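Local structure of PKS (Streptomyces albus, 4OQJ) at residues 112-117 / 178-183. The protein probably catalyses decarboxylative, chain-extending condensation as the ketosynthase part of a polyketide synthase, consistent with a role in oxazolomycin biosynthesis. Sequence-based numbering, arbitrary orientation.
Sequences ECAYEA and YKLNLC. With K (potassium ion), chain B.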
loop_
_atom_site.group_PDB
_atom_site.type_symbol
_atom_site.label_atom_id
_atom_site.label_comp_id
_atom_site.label_asym_id
_atom_site.label_seq_id
_atom_site.Cartn_x
_atom_site.Cartn_y
_atom_site.Cartn_z
ATOM N N GLU A 112 3.991 9.391 17.717
ATOM C CA GLU A 112 4.522 10.678 18.180
ATOM C C GLU A 112 5.201 11.402 17.021
ATOM O O GLU A 112 5.082 12.619 16.891
ATOM C CB GLU A 112 5.496 10.494 19.339
ATOM C CG GLU A 112 4.819 10.214 20.660
ATOM C CD GLU A 112 5.786 10.231 21.833
ATOM O OE1 GLU A 112 7.003 10.425 21.615
ATOM O OE2 GLU A 112 5.335 10.059 22.982
ATOM N N CYS A 113 5.910 10.661 16.174
ATOM C CA CYS A 113 6.612 11.286 15.037
ATOM C C CYS A 113 5.631 11.933 14.024
ATOM O O CYS A 113 5.881 13.022 13.500
ATOM C CB CYS A 113 7.486 10.257 14.325
ATOM S SG CYS A 113 8.602 10.989 13.090
ATOM N N ALA A 114 4.519 11.256 13.754
ATOM C CA ALA A 114 3.497 11.791 12.855
ATOM C C ALA A 114 2.870 13.061 13.423
ATOM O O ALA A 114 2.632 14.023 12.691
ATOM C CB ALA A 114 2.415 10.741 12.594
ATOM N N TYR A 115 2.587 13.048 14.720
ATOM C CA TYR A 115 2.104 14.224 15.424
ATOM C C TYR A 115 3.082 15.382 15.205
ATOM O O TYR A 115 2.672 16.477 14.847
ATOM C CB TYR A 115 1.933 13.899 16.909
ATOM C CG TYR A 115 1.253 14.947 17.785
ATOM C CD1 TYR A 115 1.887 16.136 18.120
ATOM C CD2 TYR A 115 -0.001 14.701 18.337
ATOM C CE1 TYR A 115 1.268 17.075 18.956
ATOM C CE2 TYR A 115 -0.621 15.613 19.166
ATOM C CZ TYR A 115 0.012 16.799 19.474
ATOM O OH TYR A 115 -0.618 17.697 20.304
ATOM N N GLU A 116 4.373 15.123 15.404
ATOM C CA GLU A 116 5.402 16.143 15.216
ATOM C C GLU A 116 5.433 16.651 13.785
ATOM O O GLU A 116 5.619 17.845 13.569
ATOM C CB GLU A 116 6.792 15.607 15.577
ATOM C CG GLU A 116 7.065 15.460 17.070
ATOM C CD GLU A 116 8.377 14.700 17.357
ATOM O OE1 GLU A 116 8.868 13.995 16.446
ATOM O OE2 GLU A 116 8.909 14.805 18.493
ATOM N N ALA A 117 5.278 15.750 12.809
ATOM C CA ALA A 117 5.347 16.154 11.404
ATOM C C ALA A 117 4.203 17.100 11.047
ATOM O O ALA A 117 4.402 18.086 10.327
ATOM C CB ALA A 117 5.337 14.942 10.487
ATOM N N TYR A 178 -6.752 7.104 13.797
ATOM C CA TYR A 178 -7.739 7.202 14.864
ATOM C C TYR A 178 -7.345 8.227 15.929
ATOM O O TYR A 178 -8.189 8.967 16.445
ATOM C CB TYR A 178 -7.947 5.838 15.525
ATOM C CG TYR A 178 -8.899 5.909 16.686
ATOM C CD1 TYR A 178 -10.242 6.203 16.473
ATOM C CD2 TYR A 178 -8.464 5.705 17.998
ATOM C CE1 TYR A 178 -11.136 6.292 17.522
ATOM C CE2 TYR A 178 -9.364 5.787 19.074
ATOM C CZ TYR A 178 -10.699 6.088 18.815
ATOM O OH TYR A 178 -11.612 6.194 19.834
ATOM N N LYS A 179 -6.065 8.282 16.261
ATOM C CA LYS A 179 -5.630 9.140 17.355
ATOM C C LYS A 179 -5.329 10.562 16.913
ATOM O O LYS A 179 -5.382 11.470 17.737
ATOM C CB LYS A 179 -4.402 8.543 18.028
ATOM C CG LYS A 179 -4.689 7.293 18.827
ATOM C CD LYS A 179 -5.582 7.590 20.012
ATOM C CE LYS A 179 -5.792 6.344 20.835
ATOM N NZ LYS A 179 -6.627 6.636 22.021
ATOM N N LEU A 180 -5.000 10.756 15.631
ATOM C CA LEU A 180 -4.722 12.097 15.096
ATOM C C LEU A 180 -5.883 12.702 14.283
ATOM O O LEU A 180 -5.845 13.877 13.946
ATOM C CB LEU A 180 -3.473 12.075 14.218
ATOM C CG LEU A 180 -2.170 11.599 14.880
ATOM C CD1 LEU A 180 -0.980 11.930 13.991
ATOM C CD2 LEU A 180 -1.990 12.218 16.255
ATOM N N ASN A 181 -6.897 11.889 13.980
ATOM C CA ASN A 181 -8.049 12.241 13.114
ATOM C C ASN A 181 -7.691 12.408 11.634
ATOM O O ASN A 181 -7.930 13.456 11.031
ATOM C CB ASN A 181 -8.761 13.514 13.585
ATOM C CG ASN A 181 -10.154 13.655 12.963
ATOM O OD1 ASN A 181 -10.885 12.673 12.830
ATOM N ND2 ASN A 181 -10.521 14.871 12.567
ATOM N N LEU A 182 -7.158 11.350 11.039
ATOM C CA LEU A 182 -6.826 11.341 9.619
ATOM C C LEU A 182 -7.914 10.521 8.940
ATOM O O LEU A 182 -8.085 9.344 9.268
ATOM C CB LEU A 182 -5.434 10.739 9.389
ATOM C CG LEU A 182 -4.327 11.246 10.307
ATOM C CD1 LEU A 182 -2.993 10.657 9.921
ATOM C CD2 LEU A 182 -4.265 12.780 10.298
ATOM N N CYS A 183 -8.668 11.142 8.032
ATOM C CA CYS A 183 -9.829 10.510 7.411
ATOM C C CYS A 183 -9.599 10.093 5.962
ATOM O O CYS A 183 -10.509 9.575 5.306
ATOM C CB CYS A 183 -11.025 11.452 7.483
ATOM S SG CYS A 183 -11.442 11.862 9.182
HETATM K K K B . -12.534 8.957 19.646
HETATM O O HOH W 1 -9.593 9.185 18.997
HETATM O O HOH W 2 -13.288 7.723 22.483
HETATM O O HOH W 3 -14.948 10.982 19.819
HETATM O O HOH W 4 -12.024 11.699 20.328
#
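L180 reaches across to helix 105-121 with both of its methyl branches, an instance of one forked side chain joining two helices, with no hydrogen bond between segments 112-117 and 178-183. L180 CD1 lies 3.9 Å from A114 CB and 3.8 Å from Y115 N, while L180 CD2 meets Y115 CD2 obliquely at 3.8 Å. In L180, CG stands anti to the carbonyl carbon (chi1 -59°), beside the backbone N, and chi2 of -167° then turns the two methyls toward these partners. L111 and L118 of helix 105-121 also touch L180, and F699 meets the Y115 ring edge-to-face. In this thiolase-fold ketosynthase, the contact ties helix 105-121, whose C113 and A117 pack on A29 of the central-sheet strand 23-31, to the end of helix 171-180. There N181 turns the chain with positive phi (70°). On the same helix end Y178 helps bind a potassium ion: Y178 OH coordinates it at 2.9 Å, and a metal-bound water donates to Y178 O, also at 2.9 Å. S292 O and K294 O of the second subunit bind the same ion, and N181 OD1 accepts a hydrogen bond from S292 N of that subunit.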